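Side-chain contacts in outer surface protein (Bacillus cereus ATCC 14579, PDB 1X7F), which probably acts as a 6-phospho-N-acetylmuramidase, cleaving glycosides of 6-phosphorylated N-acetylmuramic acid derived from the bacterial cell wall: residues A[239-242]-A[243-246]; A[227-230]-A[231-235]; A[275-278]-A[279-282]; A[252-255]-A[256-260]; A[156-159]-A[160-164]. All coordinates share one frame; numbering follows the deposited sequence.

Interaction 1 (A[239-242]-A[243-246]); sequences WATG and LIDD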
loop_
_atom_site.group_PDB
_atom_site.type_symbol
_atom_site.label_atom_id
_atom_site.label_comp_id
_atom_site.label_asym_id
_atom_site.label_seq_id
_atom_site.Cartn_x
_atom_site.Cartn_y
_atom_site.Cartn_z
ATOM N N TRP A 239 -2.228 2.302 0.298
ATOM C CA TRP A 239 -3.177 2.454 1.390
ATOM C C TRP A 239 -3.706 3.874 1.512
ATOM O O TRP A 239 -4.869 4.061 1.863
ATOM C CB TRP A 239 -2.591 1.987 2.734
ATOM C CG TRP A 239 -2.486 0.483 2.891
ATOM C CD1 TRP A 239 -3.403 -0.457 2.495
ATOM C CD2 TRP A 239 -1.433 -0.243 3.548
ATOM N NE1 TRP A 239 -2.966 -1.717 2.830
ATOM C CE2 TRP A 239 -1.763 -1.617 3.482
ATOM C CE3 TRP A 239 -0.233 0.129 4.184
ATOM C CZ2 TRP A 239 -0.936 -2.619 4.009
ATOM C CZ3 TRP A 239 0.585 -0.869 4.710
ATOM C CH2 TRP A 239 0.236 -2.226 4.598
ATOM N N ALA A 240 -2.869 4.872 1.221
ATOM C CA ALA A 240 -3.311 6.282 1.284
ATOM C C ALA A 240 -4.353 6.667 0.224
ATOM O O ALA A 240 -5.066 7.642 0.404
ATOM C CB ALA A 240 -2.106 7.260 1.242
ATOM N N THR A 241 -4.430 5.927 -0.884
ATOM C CA THR A 241 -5.461 6.200 -1.906
ATOM C C THR A 241 -6.869 5.976 -1.330
ATOM O O THR A 241 -7.842 6.556 -1.802
ATOM C CB THR A 241 -5.271 5.337 -3.190
ATOM O OG1 THR A 241 -5.366 3.948 -2.857
ATOM C CG2 THR A 241 -3.857 5.497 -3.813
ATOM N N GLY A 242 -6.960 5.161 -0.281
ATOM C CA GLY A 242 -8.247 4.685 0.232
ATOM C C GLY A 242 -8.930 3.640 -0.647
ATOM O O GLY A 242 -10.066 3.257 -0.380
ATOM N N LEU A 243 -8.252 3.174 -1.696
ATOM C CA LEU A 243 -8.900 2.300 -2.679
ATOM C C LEU A 243 -8.327 0.882 -2.716
ATOM O O LEU A 243 -8.799 0.040 -3.483
ATOM C CB LEU A 243 -8.849 2.932 -4.085
ATOM C CG LEU A 243 -9.545 4.289 -4.308
ATOM C CD1 LEU A 243 -9.369 4.738 -5.754
ATOM C CD2 LEU A 243 -11.039 4.290 -3.913
ATOM N N ILE A 244 -7.309 0.631 -1.900
ATOM C CA ILE A 244 -6.607 -0.644 -1.897
ATOM C C ILE A 244 -6.614 -1.164 -0.481
ATOM O O ILE A 244 -6.256 -0.439 0.446
ATOM C CB ILE A 244 -5.142 -0.503 -2.460
ATOM C CG1 ILE A 244 -5.139 -0.031 -3.929
ATOM C CG2 ILE A 244 -4.345 -1.821 -2.328
ATOM C CD1 ILE A 244 -5.781 -1.047 -4.957
ATOM N N ASP A 245 -7.053 -2.409 -0.318
ATOM C CA ASP A 245 -7.065 -3.069 0.981
ATOM C C ASP A 245 -5.781 -3.844 1.246
ATOM O O ASP A 245 -5.169 -3.681 2.297
ATOM C CB ASP A 245 -8.279 -4.003 1.095
ATOM C CG ASP A 245 -9.567 -3.309 0.726
ATOM O OD1 ASP A 245 -9.828 -2.204 1.254
ATOM O OD2 ASP A 245 -10.379 -3.774 -0.092
ATOM N N ASP A 246 -5.378 -4.683 0.292
ATOM C CA ASP A 246 -4.244 -5.585 0.492
ATOM C C ASP A 246 -3.027 -5.186 -0.339
ATOM O O ASP A 246 -3.146 -4.858 -1.521
ATOM C CB ASP A 246 -4.660 -7.045 0.204
ATOM C CG ASP A 246 -5.748 -7.545 1.149
ATOM O OD1 ASP A 246 -6.125 -6.801 2.087
ATOM O OD2 ASP A 246 -6.284 -8.671 1.056
HETATM O O HOH W 1 -6.610 2.004 0.752
#
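With chi1 at -74°, W239 turns CG away from its own carbonyl carbon, and the pyrrole edge of the indole then faces the carbonyls of I244 and D245; T241, at chi1 61°, lodges OG1 between its own N and carbonyl carbon, within reach of L243 N. The stretch is a helix-to-strand turn in a domain whose eight-stranded parallel sheet has the strand order of a (beta/alpha)8 barrel: helix 231-240 runs out here and strand 246-249 follows. G242, with positive phi, is where the chain leaves helical geometry, after G242 N has bonded to W239 O at 3.2 Å. One step on, L243 N donates to T241 OG1 at 3.2 Å, and the same hydroxyl is hydrogen-bonded to L238 O, so two backbone groups fix its rotation. L243 crosses T241 at about a right angle, with L243 CB 3.8 Å from T241 OG1, and its side chain also packs on I187 and E191 of helix 183-195. I244 sends CG1 to 4.1 Å from T241 OG1, while the rest of its side chain packs on F186 and A202. Water 1 ties the two limbs together by donating to W239 O at 2.9 Å and also to I244 O. Beyond it, D245 OD2 accepts from S200 N. The indole, packed against L265 and R267, closes the turn: W239 NE1 donates to D245 O at 3.0 Å, the oxygen lying nearly in the ring plane while the nitrogen stands 53° out of the carbonyl plane.

Interaction 2 (A[227-230]-A[231-235]); sequences RNLP and IEVQA
P230 and Q234 meet through the backbone. P230 is the N-cap of helix 231-240, and its carbonyl takes the N-H groups of V233 and Q234: Q234 N donates to P230 O at 3.1 Å, nearly straight at 167°, while V233 N at 3.0 Å from P230 O makes a weak, bent bond. Apolar contacts come from V233, whose two methyls part company. V233 CG2 lies 3.8 Å from P230 CB, the two side chains running side by side and pointing the same way, whereas V233 CG1 reaches L229 CD1 at 4.0 Å, with the leucine crossing at about a right angle. L229 CB also rests on Q234 CG, 3.9 Å away, so the residue before the cap lies against the first turn. A polar group over an apolar one completes the set: E232, bent at chi2 (-84°), curls its carboxylate back until OE2 is 3.7 Å from P230 CB. L229 O itself is taken by H207 NE2. The other side of this first turn faces the barrel: I231 packs on I204 of strand 201-204, on I249 of strand 246-249 and on L262 of helix 256-264.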
loop_
_atom_site.group_PDB
_atom_site.type_symbol
_atom_site.label_atom_id
_atom_site.label_comp_id
_atom_site.label_asym_id
_atom_site.label_seq_id
_atom_site.Cartn_x
_atom_site.Cartn_y
_atom_site.Cartn_z
ATOM N N ARG A 227 7.966 1.633 -9.378
ATOM C CA ARG A 227 9.052 0.723 -9.790
ATOM C C ARG A 227 10.396 0.972 -9.085
ATOM O O ARG A 227 11.153 0.026 -8.785
ATOM C CB ARG A 227 9.244 0.779 -11.306
ATOM C CG ARG A 227 10.110 -0.350 -11.878
ATOM C CD ARG A 227 10.058 -0.454 -13.410
ATOM N NE ARG A 227 8.683 -0.645 -13.880
ATOM C CZ ARG A 227 8.033 -1.810 -13.874
ATOM N NH1 ARG A 227 8.618 -2.932 -13.438
ATOM N NH2 ARG A 227 6.788 -1.855 -14.309
ATOM N N ASN A 228 10.691 2.247 -8.835
ATOM C CA ASN A 228 11.963 2.622 -8.207
ATOM C C ASN A 228 11.791 3.409 -6.906
ATOM O O ASN A 228 12.640 4.237 -6.570
ATOM C CB ASN A 228 12.838 3.390 -9.207
ATOM C CG ASN A 228 13.091 2.600 -10.498
ATOM O OD1 ASN A 228 13.715 1.531 -10.479
ATOM N ND2 ASN A 228 12.607 3.125 -11.617
ATOM N N LEU A 229 10.691 3.157 -6.189
ATOM C CA LEU A 229 10.420 3.794 -4.895
ATOM C C LEU A 229 10.726 2.791 -3.790
ATOM O O LEU A 229 10.602 1.579 -4.050
ATOM C CB LEU A 229 8.948 4.189 -4.778
ATOM C CG LEU A 229 8.381 5.485 -5.350
ATOM C CD1 LEU A 229 6.931 5.591 -4.894
ATOM C CD2 LEU A 229 9.175 6.683 -4.861
ATOM N N PRO A 230 11.120 3.263 -2.584
ATOM C CA PRO A 230 11.295 2.373 -1.443
ATOM C C PRO A 230 10.043 1.552 -1.183
ATOM O O PRO A 230 8.925 2.049 -1.358
ATOM C CB PRO A 230 11.584 3.334 -0.280
ATOM C CG PRO A 230 12.258 4.501 -0.928
ATOM C CD PRO A 230 11.499 4.649 -2.235
ATOM N N ILE A 231 10.249 0.301 -0.773
ATOM C CA ILE A 231 9.177 -0.685 -0.728
ATOM C C ILE A 231 8.056 -0.206 0.208
ATOM O O ILE A 231 6.882 -0.317 -0.131
ATOM C CB ILE A 231 9.739 -2.109 -0.373
ATOM C CG1 ILE A 231 8.746 -3.208 -0.795
ATOM C CG2 ILE A 231 10.161 -2.232 1.138
ATOM C CD1 ILE A 231 9.192 -4.619 -0.419
ATOM N N GLU A 232 8.433 0.398 1.333
ATOM C CA GLU A 232 7.470 0.853 2.332
ATOM C C GLU A 232 6.709 2.093 1.867
ATOM O O GLU A 232 5.575 2.324 2.294
ATOM C CB GLU A 232 8.147 1.076 3.708
ATOM C CG GLU A 232 8.962 2.360 3.838
ATOM C CD GLU A 232 10.385 2.254 3.306
ATOM O OE1 GLU A 232 11.147 3.211 3.535
ATOM O OE2 GLU A 232 10.766 1.238 2.669
ATOM N N VAL A 233 7.327 2.874 0.983
ATOM C CA VAL A 233 6.682 4.055 0.390
ATOM C C VAL A 233 5.584 3.641 -0.606
ATOM O O VAL A 233 4.482 4.179 -0.582
ATOM C CB VAL A 233 7.737 5.019 -0.234
ATOM C CG1 VAL A 233 7.077 6.213 -0.904
ATOM C CG2 VAL A 233 8.707 5.491 0.876
ATOM N N GLN A 234 5.884 2.662 -1.446
ATOM C CA GLN A 234 4.874 2.018 -2.279
ATOM C C GLN A 234 3.629 1.562 -1.505
ATOM O O GLN A 234 2.514 1.830 -1.930
ATOM C CB GLN A 234 5.482 0.812 -3.003
ATOM C CG GLN A 234 6.705 1.098 -3.847
ATOM C CD GLN A 234 7.298 -0.187 -4.418
ATOM O OE1 GLN A 234 8.480 -0.491 -4.221
ATOM N NE2 GLN A 234 6.483 -0.935 -5.123
ATOM N N ALA A 235 3.827 0.884 -0.371
ATOM C CA ALA A 235 2.723 0.408 0.467
ATOM C C ALA A 235 1.933 1.555 1.088
ATOM O O ALA A 235 0.698 1.546 1.080
ATOM C CB ALA A 235 3.233 -0.533 1.547
#

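Interaction 3 (A[275-278]-A[279-282]); sequences HFVD and EATE
F276 offers its ring to A280, whose CB comes in obliquely, 4.2 Å from F276 CD2; the ring is further packed by K285, T288 and L289 of helix 282-289. The second flat group is the carboxylate of E279. Bent at chi2 (71°), the chain doubles back along the turn and spreads its two oxygens over the preceding residues: E279 OE1 lies 3.6 Å from V277 CG2, and E279 OE2 lies 3.4 Å from D278 CB. V277 and E279 cross at about a right angle, the valine branch meeting the carboxylate end. The like-charged tips of D278 and E279 stay apart, OD2 to OE2 4.6 Å, and E279 also touches R321. These side chains hang on a type I beta turn from V277 to A280, which takes the chain from strand 270-276 of the mixed sheet toward helix 282-289 in the C-terminal domain, probably of cyclophilin-like fold. Its closing bond runs from A280 N to V277 O, 3.1 Å long and fairly straight at 165°, although the donor stands 56° above the carbonyl plane. The methyl of A280 also leans over the same acceptor, with A280 CB 3.4 Å from V277 O. Water 2 lies 2.6 Å from A280 O and somewhat farther from D278 O. T281 follows as the N-cap of helix 282-289.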
loop_
_atom_site.group_PDB
_atom_site.type_symbol
_atom_site.label_atom_id
_atom_site.label_comp_id
_atom_site.label_asym_id
_atom_site.label_seq_id
_atom_site.Cartn_x
_atom_site.Cartn_y
_atom_site.Cartn_z
ATOM N N HIS A 275 12.850 14.317 8.813
ATOM C CA HIS A 275 14.224 14.499 9.241
ATOM C C HIS A 275 14.339 15.888 9.864
ATOM O O HIS A 275 14.040 16.890 9.220
ATOM C CB HIS A 275 15.193 14.390 8.056
ATOM C CG HIS A 275 15.128 13.081 7.329
ATOM N ND1 HIS A 275 15.881 11.985 7.695
ATOM C CD2 HIS A 275 14.408 12.696 6.246
ATOM C CE1 HIS A 275 15.619 10.977 6.878
ATOM N NE2 HIS A 275 14.734 11.386 5.986
ATOM N N PHE A 276 14.776 15.941 11.113
ATOM C CA PHE A 276 14.959 17.204 11.807
ATOM C C PHE A 276 16.221 17.962 11.422
ATOM O O PHE A 276 17.247 17.354 11.135
ATOM C CB PHE A 276 14.918 16.973 13.320
ATOM C CG PHE A 276 13.576 16.562 13.810
ATOM C CD1 PHE A 276 13.356 15.256 14.267
ATOM C CD2 PHE A 276 12.510 17.460 13.773
ATOM C CE1 PHE A 276 12.090 14.864 14.704
ATOM C CE2 PHE A 276 11.252 17.079 14.202
ATOM C CZ PHE A 276 11.037 15.780 14.669
ATOM N N VAL A 277 16.139 19.296 11.427
ATOM C CA VAL A 277 17.350 20.123 11.335
ATOM C C VAL A 277 18.092 20.086 12.673
ATOM O O VAL A 277 17.475 19.835 13.717
ATOM C CB VAL A 277 17.053 21.601 10.921
ATOM C CG1 VAL A 277 16.290 21.652 9.606
ATOM C CG2 VAL A 277 16.313 22.382 12.041
ATOM N N ASP A 278 19.401 20.333 12.641
ATOM C CA ASP A 278 20.234 20.358 13.853
ATOM C C ASP A 278 19.711 21.297 14.948
ATOM O O ASP A 278 19.864 21.029 16.143
ATOM C CB ASP A 278 21.676 20.755 13.505
ATOM C CG ASP A 278 22.407 19.687 12.692
ATOM O OD1 ASP A 278 21.956 18.514 12.661
ATOM O OD2 ASP A 278 23.457 19.937 12.052
ATOM N N GLU A 279 19.087 22.387 14.525
ATOM C CA GLU A 279 18.639 23.440 15.424
ATOM C C GLU A 279 17.291 23.161 16.113
ATOM O O GLU A 279 16.895 23.921 17.004
ATOM C CB GLU A 279 18.580 24.775 14.668
ATOM C CG GLU A 279 19.925 25.229 14.076
ATOM C CD GLU A 279 20.381 24.392 12.873
ATOM O OE1 GLU A 279 19.532 24.000 12.033
ATOM O OE2 GLU A 279 21.602 24.124 12.771
ATOM N N ALA A 280 16.613 22.074 15.728
ATOM C CA ALA A 280 15.283 21.747 16.263
ATOM C C ALA A 280 15.324 21.532 17.774
ATOM O O ALA A 280 16.139 20.745 18.274
ATOM C CB ALA A 280 14.686 20.523 15.548
ATOM N N THR A 281 14.462 22.239 18.507
ATOM C CA THR A 281 14.448 22.106 19.976
ATOM C C THR A 281 13.606 20.893 20.371
ATOM O O THR A 281 12.828 20.389 19.557
ATOM C CB THR A 281 13.900 23.375 20.679
ATOM O OG1 THR A 281 12.525 23.573 20.311
ATOM C CG2 THR A 281 14.633 24.659 20.211
ATOM N N GLU A 282 13.757 20.454 21.618
ATOM C CA GLU A 282 12.983 19.356 22.169
ATOM C C GLU A 282 11.478 19.568 22.076
ATOM O O GLU A 282 10.735 18.631 21.799
ATOM C CB GLU A 282 13.390 19.079 23.628
ATOM C CG GLU A 282 14.746 18.396 23.776
ATOM C CD GLU A 282 14.931 17.229 22.816
ATOM O OE1 GLU A 282 15.863 17.286 21.983
ATOM O OE2 GLU A 282 14.138 16.261 22.868
HETATM O O HOH W 2 18.010 19.005 17.809
#

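Interaction 4 (A[252-255]-A[256-260]); sequences AYAS and EEELE
E258 folds back on S255 to make a capping box at the N-terminus of helix 256-264, which follows strand 246-249 in the barrel. At its base, E258 CB sits 3.5 Å from S255 OG. With chi1 at -73°, CG turns toward the helix start beside E258's own N, and E258 CG comes to 3.3 Å from S255 OG. The chain then runs extended, carrying CD past the serine, and at the tip E258 OE1 accepts from S255 N at 3.1 Å, met on the anti side of the carboxylate and 20° out of its plane, and lies 3.4 Å from A254 CA. OE1 is also hydrogen-bonded to S206 OG, and OE2 to H207 N, so this buried carboxylate is held at both oxygens. The other half of the box is S255 OG accepting from E258 N at 3.1 Å. S255 O in turn takes L259 N in a nearly straight bond (174°), starting the regular helical pattern. L259 leans over that oxygen and reaches back to the residue before the cap while packing on A49 and I249. One of its methyls finishes the contact, with L259 CD2 4.0 Å from A254 CB.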
loop_
_atom_site.group_PDB
_atom_site.type_symbol
_atom_site.label_atom_id
_atom_site.label_comp_id
_atom_site.label_asym_id
_atom_site.label_seq_id
_atom_site.Cartn_x
_atom_site.Cartn_y
_atom_site.Cartn_z
ATOM N N ALA A 252 9.891 -12.314 -5.365
ATOM C CA ALA A 252 10.404 -13.068 -4.193
ATOM C C ALA A 252 11.923 -13.192 -4.291
ATOM O O ALA A 252 12.445 -13.262 -5.394
ATOM C CB ALA A 252 9.764 -14.467 -4.131
ATOM N N TYR A 253 12.661 -13.223 -3.178
ATOM C CA TYR A 253 12.162 -13.090 -1.809
ATOM C C TYR A 253 12.515 -11.698 -1.346
ATOM O O TYR A 253 13.663 -11.258 -1.527
ATOM C CB TYR A 253 12.889 -14.081 -0.891
ATOM C CG TYR A 253 12.697 -15.523 -1.274
ATOM C CD1 TYR A 253 13.754 -16.291 -1.786
ATOM C CD2 TYR A 253 11.447 -16.121 -1.151
ATOM C CE1 TYR A 253 13.555 -17.624 -2.148
ATOM C CE2 TYR A 253 11.240 -17.436 -1.507
ATOM C CZ TYR A 253 12.285 -18.182 -1.998
ATOM O OH TYR A 253 12.030 -19.485 -2.335
ATOM N N ALA A 254 11.556 -11.004 -0.735
ATOM C CA ALA A 254 11.860 -9.741 -0.079
ATOM C C ALA A 254 12.807 -10.055 1.074
ATOM O O ALA A 254 12.734 -11.140 1.662
ATOM C CB ALA A 254 10.575 -9.052 0.426
ATOM N N SER A 255 13.713 -9.127 1.376
ATOM C CA SER A 255 14.624 -9.296 2.504
ATOM C C SER A 255 13.903 -9.224 3.852
ATOM O O SER A 255 12.795 -8.671 3.965
ATOM C CB SER A 255 15.740 -8.255 2.465
ATOM O OG SER A 255 15.231 -6.952 2.728
ATOM N N GLU A 256 14.545 -9.783 4.875
ATOM C CA GLU A 256 14.084 -9.636 6.247
ATOM C C GLU A 256 13.794 -8.157 6.583
ATOM O O GLU A 256 12.741 -7.839 7.151
ATOM C CB GLU A 256 15.100 -10.256 7.213
ATOM C CG GLU A 256 14.774 -10.086 8.695
ATOM C CD GLU A 256 13.568 -10.889 9.179
ATOM O OE1 GLU A 256 13.018 -10.526 10.240
ATOM O OE2 GLU A 256 13.176 -11.884 8.530
ATOM N N GLU A 257 14.731 -7.274 6.228
ATOM C CA GLU A 257 14.601 -5.833 6.461
ATOM C C GLU A 257 13.358 -5.246 5.771
ATOM O O GLU A 257 12.632 -4.451 6.373
ATOM C CB GLU A 257 15.882 -5.103 6.016
ATOM C CG GLU A 257 15.871 -3.588 6.214
ATOM C CD GLU A 257 17.062 -2.879 5.575
ATOM O OE1 GLU A 257 18.216 -3.314 5.771
ATOM O OE2 GLU A 257 16.848 -1.867 4.883
ATOM N N GLU A 258 13.117 -5.642 4.518
ATOM C CA GLU A 258 11.933 -5.176 3.766
ATOM C C GLU A 258 10.616 -5.658 4.375
ATOM O O GLU A 258 9.672 -4.879 4.506
ATOM C CB GLU A 258 12.006 -5.581 2.292
ATOM C CG GLU A 258 13.021 -4.795 1.473
ATOM C CD GLU A 258 13.089 -5.280 0.036
ATOM O OE1 GLU A 258 12.996 -6.512 -0.187
ATOM O OE2 GLU A 258 13.228 -4.428 -0.879
ATOM N N LEU A 259 10.562 -6.938 4.752
ATOM C CA LEU A 259 9.400 -7.488 5.460
ATOM C C LEU A 259 9.141 -6.732 6.762
ATOM O O LEU A 259 7.997 -6.440 7.089
ATOM C CB LEU A 259 9.547 -9.006 5.730
ATOM C CG LEU A 259 9.655 -9.957 4.512
ATOM C CD1 LEU A 259 10.120 -11.362 4.946
ATOM C CD2 LEU A 259 8.372 -10.039 3.639
ATOM N N GLU A 260 10.207 -6.402 7.485
ATOM C CA GLU A 260 10.097 -5.723 8.768
ATOM C C GLU A 260 9.563 -4.303 8.603
ATOM O O GLU A 260 8.647 -3.903 9.308
ATOM C CB GLU A 260 11.437 -5.721 9.505
ATOM C CG GLU A 260 11.356 -5.157 10.923
ATOM C CD GLU A 260 12.722 -4.894 11.533
ATOM O OE1 GLU A 260 12.859 -4.977 12.776
ATOM O OE2 GLU A 260 13.670 -4.602 10.766
#

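Interaction 5 (A[156-159]-A[160-164]); sequences NILS and HQANK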
loop_
_atom_site.group_PDB
_atom_site.type_symbol
_atom_site.label_atom_id
_atom_site.label_comp_id
_atom_site.label_asym_id
_atom_site.label_seq_id
_atom_site.Cartn_x
_atom_site.Cartn_y
_atom_site.Cartn_z
ATOM N N ASN A 156 -21.466 -6.551 -15.339
ATOM C CA ASN A 156 -21.798 -7.690 -16.185
ATOM C C ASN A 156 -21.967 -8.964 -15.345
ATOM O O ASN A 156 -23.017 -9.612 -15.398
ATOM C CB ASN A 156 -20.703 -7.854 -17.250
ATOM C CG ASN A 156 -21.060 -8.863 -18.322
ATOM O OD1 ASN A 156 -22.204 -8.938 -18.786
ATOM N ND2 ASN A 156 -20.065 -9.636 -18.743
ATOM N N ILE A 157 -20.939 -9.287 -14.555
ATOM C CA ILE A 157 -20.925 -10.461 -13.670
ATOM C C ILE A 157 -22.106 -10.478 -12.695
ATOM O O ILE A 157 -22.765 -11.506 -12.537
ATOM C CB ILE A 157 -19.571 -10.559 -12.899
ATOM C CG1 ILE A 157 -18.409 -10.783 -13.870
ATOM C CG2 ILE A 157 -19.608 -11.674 -11.847
ATOM C CD1 ILE A 157 -17.041 -10.540 -13.258
ATOM N N LEU A 158 -22.371 -9.337 -12.062
ATOM C CA LEU A 158 -23.440 -9.232 -11.063
ATOM C C LEU A 158 -24.856 -9.165 -11.656
ATOM O O LEU A 158 -25.840 -9.339 -10.927
ATOM C CB LEU A 158 -23.191 -8.050 -10.122
ATOM C CG LEU A 158 -21.859 -8.052 -9.354
ATOM C CD1 LEU A 158 -21.617 -6.708 -8.708
ATOM C CD2 LEU A 158 -21.801 -9.164 -8.317
ATOM N N SER A 159 -24.959 -8.913 -12.963
ATOM C CA SER A 159 -26.256 -8.925 -13.653
ATOM C C SER A 159 -26.770 -10.354 -13.821
ATOM O O SER A 159 -27.968 -10.575 -14.061
ATOM C CB SER A 159 -26.184 -8.216 -15.010
ATOM O OG SER A 159 -25.610 -9.045 -16.005
ATOM N N HIS A 160 -25.857 -11.317 -13.705
ATOM C CA HIS A 160 -26.219 -12.731 -13.609
ATOM C C HIS A 160 -26.382 -13.091 -12.126
ATOM O O HIS A 160 -25.981 -12.318 -11.256
ATOM C CB HIS A 160 -25.161 -13.612 -14.292
ATOM C CG HIS A 160 -24.781 -13.148 -15.666
ATOM N ND1 HIS A 160 -25.612 -13.290 -16.759
ATOM C CD2 HIS A 160 -23.659 -12.542 -16.124
ATOM C CE1 HIS A 160 -25.017 -12.791 -17.829
ATOM N NE2 HIS A 160 -23.831 -12.330 -17.470
ATOM N N GLN A 161 -26.993 -14.238 -11.834
ATOM C CA GLN A 161 -27.119 -14.685 -10.446
ATOM C C GLN A 161 -25.756 -15.073 -9.870
ATOM O O GLN A 161 -25.275 -16.198 -10.049
ATOM C CB GLN A 161 -28.139 -15.819 -10.315
ATOM C CG GLN A 161 -29.544 -15.359 -9.897
ATOM C CD GLN A 161 -30.286 -14.571 -10.979
ATOM O OE1 GLN A 161 -29.795 -13.549 -11.471
ATOM N NE2 GLN A 161 -31.480 -15.039 -11.330
ATOM N N ALA A 162 -25.141 -14.111 -9.184
ATOM C CA ALA A 162 -23.773 -14.254 -8.696
ATOM C C ALA A 162 -23.665 -13.960 -7.204
ATOM O O ALA A 162 -24.279 -13.014 -6.705
ATOM C CB ALA A 162 -22.841 -13.338 -9.475
ATOM N N ASN A 163 -22.879 -14.776 -6.504
ATOM C CA ASN A 163 -22.539 -14.512 -5.111
ATOM C C ASN A 163 -21.406 -13.493 -5.034
ATOM O O ASN A 163 -20.221 -13.863 -5.106
ATOM C CB ASN A 163 -22.151 -15.812 -4.382
ATOM C CG ASN A 163 -21.727 -15.585 -2.918
ATOM O OD1 ASN A 163 -21.896 -14.473 -2.390
ATOM N ND2 ASN A 163 -21.166 -16.633 -2.277
ATOM N N LYS A 164 -21.785 -12.217 -4.882
ATOM C CA LYS A 164 -20.836 -11.099 -4.757
ATOM C C LYS A 164 -19.809 -11.333 -3.641
ATOM O O LYS A 164 -18.656 -10.894 -3.737
ATOM C CB LYS A 164 -21.591 -9.786 -4.492
ATOM C CG LYS A 164 -20.820 -8.530 -4.895
ATOM C CD LYS A 164 -20.820 -7.462 -3.799
ATOM C CE LYS A 164 -22.065 -6.578 -3.833
ATOM N NZ LYS A 164 -21.826 -5.322 -3.060
#
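I157 and H160 span a type I beta turn in which H160 N reaches I157 O at 3.3 Å, a weak bond, while S159 N is bonded to N156 O one residue earlier. The turn follows on from helix 153-157; from H160 to N163 the chain runs extended, on the way to strand 167-170 of the (beta/alpha)8 barrel. S159 seals this helix end with its hydroxyl: at chi1 79° OG swings back over the chain and donates to N156 O at 2.7 Å, so that one carbonyl oxygen accepts from both the N and the OG of S159. The same hydroxyl covers one face of the H160 imidazole, with S159 OG 3.9 Å above the ring plane and over its centre. I157 O stands at the edge of that ring, near its plane. Farther round, H160 CD2 comes to 3.1 Å from N156 O. The N156 amide is turned 68° from the ring and its OD1 stays 4.0 Å from H160 NE2; its ND2 is bonded elsewhere, to D127 O. H160 packs also on L129 and A132 of helix 129-134. A162 points its methyl back at the turn, with CB 3.6 Å from I157 O and 4.3 Å from I157 CG2, and touches A132 and T135 besides. At the far end the side chains of L158 and K164 cross obliquely, and the lysine's NZ goes on to H196 O. The aliphatic part of the lysine does the touching here, K164 CG lying 3.6 Å from L158 CD2.

Interactions 2 and 4 are the two helix starts that follow strands 201-204 and 246-249, and they touch: I231 CG2 lies 3.9 Å from E258 CG, and both also grip H207, through L229 O and E258 OE2. They sit at the C-terminal ends of the barrel strands, the side where barrels of this kind carry their active sites, although no ligand marks one here. Interaction 1 ends the helix that interaction 2 begins, the centres 14 Å apart. Like interaction 5, about 24 Å from it between centres, it leads from a helix into a barrel strand. Interaction 3 belongs to the C-terminal domain, about 57 Å from interaction 5 between centres.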